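Endonuclease V isoform X2 (PDB 6OZI) probably cleaves inosine-containing nucleic acid in a metal-ion-dependent manner, as expected of a eukaryotic endonuclease V acting on RNA. Local coordinates at residues Q96-L101 with V134-R139. The protein carries 1 engineered substitution. Residues are numbered along the deposited sequence; the frame is centred on the assembly and turned at random. Where two conformers were deposited one is given.
Sequences QELQLL and VLSNTR
Leu98 meets Ser136 and Thr138 through a single methyl group, joining helix 86-104 to the Schellman motif that follows helix 128-136, two helices of the RNase H-like fold of endonuclease V. The tight part is small. CD2 of Leu98 lies 3.7 Å from CB of Ser136 and equally 3.7 Å from CG2 of Thr138, the latter a tip-to-tip meeting of methyls. Ser136 and Thr138 each have two conformers, so these contacts hold for the one described. The leucine chi1 of -179° sets CG anti to the backbone N, which directs the branch toward the second segment; the nearest alpha carbons, CA of Leu98 and CA of Ser136, are 8.5 Å apart. With only 88 Å² buried and no hydrogen bond between the segments, the join is purely apolar.

Ser136 also lies against Phe94 and Gln95, and Leu135 against Ile91 and Gln95, earlier on helix 86-104. The solvent side belongs to the exposed Leu135 and Asn137. Asn137 has positive phi (53°), and its N bonds back to O of Val134 at 3.2 Å, evidence for the Schellman motif. The chain can then run through Thr138 into strand 140-144, which lies between strands 112-116 and 200-206. Three residues beyond Leu98, Leu101 packs on Met57 and Val59 of strand 52-61.

In the same conformer, OG of Ser136 is hydrogen-bonded to O of Leu132, one turn back in the helix, while OG1 of Thr138 appears to donate to OG of Ser136 at 2.7 Å.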
loop_
_atom_site.group_PDB
_atom_site.type_symbol
_atom_site.label_atom_id
_atom_site.label_comp_id
_atom_site.label_asym_id
_atom_site.label_seq_id
_atom_site.Cartn_x
_atom_site.Cartn_y
_atom_site.Cartn_z
ATOM N N GLN A 96 -28.802 0.010 -2.332
ATOM C CA GLN A 96 -28.771 -1.057 -3.331
ATOM C C GLN A 96 -28.091 -2.313 -2.784
ATOM O O GLN A 96 -28.614 -3.427 -2.929
ATOM C CB GLN A 96 -28.096 -0.563 -4.609
ATOM C CG GLN A 96 -28.938 0.446 -5.384
ATOM C CD GLN A 96 -30.323 -0.093 -5.753
ATOM O OE1 GLN A 96 -30.489 -1.276 -6.076
ATOM N NE2 GLN A 96 -31.327 0.778 -5.690
ATOM N N GLU A 97 -26.900 -2.161 -2.182
ATOM C CA GLU A 97 -26.234 -3.324 -1.596
ATOM C C GLU A 97 -27.127 -3.998 -0.565
ATOM O O GLU A 97 -27.238 -5.228 -0.541
ATOM C CB GLU A 97 -24.898 -2.929 -0.955
ATOM C CG GLU A 97 -23.791 -2.515 -1.921
ATOM C CD GLU A 97 -23.204 -3.690 -2.704
ATOM O OE1 GLU A 97 -23.602 -4.850 -2.467
ATOM O OE2 GLU A 97 -22.341 -3.448 -3.569
ATOM N N LEU A 98 -27.773 -3.203 0.292
ATOM C CA LEU A 98 -28.616 -3.747 1.349
ATOM C C LEU A 98 -29.780 -4.529 0.765
ATOM O O LEU A 98 -30.105 -5.625 1.234
ATOM C CB LEU A 98 -29.127 -2.615 2.239
ATOM C CG LEU A 98 -30.008 -3.025 3.418
ATOM C CD1 LEU A 98 -29.192 -3.843 4.406
ATOM C CD2 LEU A 98 -30.609 -1.802 4.095
ATOM N N GLN A 99 -30.447 -3.959 -0.243
ATOM C CA GLN A 99 -31.553 -4.654 -0.889
ATOM C C GLN A 99 -31.087 -5.966 -1.512
ATOM O O GLN A 99 -31.786 -6.988 -1.438
ATOM C CB GLN A 99 -32.190 -3.731 -1.929
ATOM C CG GLN A 99 -32.968 -4.423 -3.022
ATOM C CD GLN A 99 -33.737 -3.438 -3.897
ATOM O OE1 GLN A 99 -33.181 -2.451 -4.390
ATOM N NE2 GLN A 99 -35.013 -3.727 -4.126
ATOM N N LEU A 100 -29.903 -5.955 -2.136
ATOM C CA LEU A 100 -29.341 -7.188 -2.680
ATOM C C LEU A 100 -29.086 -8.220 -1.581
ATOM O O LEU A 100 -29.419 -9.398 -1.738
ATOM C CB LEU A 100 -28.055 -6.870 -3.438
ATOM C CG LEU A 100 -27.360 -8.010 -4.168
ATOM C CD1 LEU A 100 -28.332 -8.747 -5.052
ATOM C CD2 LEU A 100 -26.246 -7.416 -4.997
ATOM N N LEU A 101 -28.498 -7.795 -0.462
ATOM C CA LEU A 101 -28.263 -8.712 0.653
ATOM C C LEU A 101 -29.574 -9.305 1.159
ATOM O O LEU A 101 -29.676 -10.517 1.383
ATOM C CB LEU A 101 -27.525 -7.986 1.778
ATOM C CG LEU A 101 -27.433 -8.693 3.130
ATOM C CD1 LEU A 101 -26.620 -9.977 3.036
ATOM C CD2 LEU A 101 -26.831 -7.761 4.169
ATOM N N VAL A 134 -30.966 5.697 9.359
ATOM C CA VAL A 134 -32.363 6.111 9.451
ATOM C C VAL A 134 -33.077 5.874 8.132
ATOM O O VAL A 134 -34.206 5.366 8.106
ATOM C CB VAL A 134 -32.471 7.586 9.881
ATOM C CG1 VAL A 134 -33.898 8.092 9.673
ATOM C CG2 VAL A 134 -32.067 7.748 11.340
ATOM N N LEU A 135 -32.428 6.209 7.014
ATOM C CA LEU A 135 -33.090 6.053 5.724
ATOM C C LEU A 135 -33.316 4.593 5.366
ATOM O O LEU A 135 -34.190 4.304 4.545
ATOM C CB LEU A 135 -32.290 6.744 4.616
ATOM C CG LEU A 135 -32.394 8.274 4.599
ATOM C CD1 LEU A 135 -31.881 8.843 3.285
ATOM C CD2 LEU A 135 -33.821 8.713 4.867
ATOM N N SER A 136 -32.566 3.664 5.961
ATOM C CA SER A 136 -32.767 2.248 5.685
ATOM C C SER A 136 -33.400 1.493 6.844
ATOM O O SER A 136 -33.613 0.279 6.728
ATOM C CB SER A 136 -31.437 1.589 5.312
ATOM O OG SER A 136 -30.478 1.765 6.339
ATOM N N ASN A 137 -33.729 2.174 7.945
ATOM C CA ASN A 137 -34.236 1.529 9.160
ATOM C C ASN A 137 -33.301 0.405 9.608
ATOM O O ASN A 137 -33.724 -0.718 9.894
ATOM C CB ASN A 137 -35.665 1.007 8.977
ATOM C CG ASN A 137 -36.273 0.498 10.285
ATOM O OD1 ASN A 137 -35.936 0.980 11.372
ATOM N ND2 ASN A 137 -37.134 -0.508 10.188
ATOM N N THR A 138 -32.007 0.709 9.656
ATOM C CA THR A 138 -31.016 -0.274 10.064
ATOM C C THR A 138 -30.126 0.312 11.147
ATOM O O THR A 138 -29.879 1.523 11.197
ATOM C CB THR A 138 -30.140 -0.779 8.884
ATOM O OG1 THR A 138 -29.373 0.298 8.337
ATOM C CG2 THR A 138 -30.998 -1.401 7.792
ATOM N N ARG A 139 -29.670 -0.571 12.035
ATOM C CA ARG A 139 -28.798 -0.189 13.134
ATOM C C ARG A 139 -27.377 0.011 12.621
ATOM O O ARG A 139 -26.823 -0.864 11.947
ATOM C CB ARG A 139 -28.842 -1.265 14.219
ATOM C CG ARG A 139 -28.103 -0.927 15.495
ATOM C CD ARG A 139 -28.458 -1.937 16.588
ATOM N NE ARG A 139 -29.870 -1.871 16.972
ATOM C CZ ARG A 139 -30.808 -2.732 16.579
ATOM N NH1 ARG A 139 -30.498 -3.748 15.779
ATOM N NH2 ARG A 139 -32.063 -2.575 16.986
#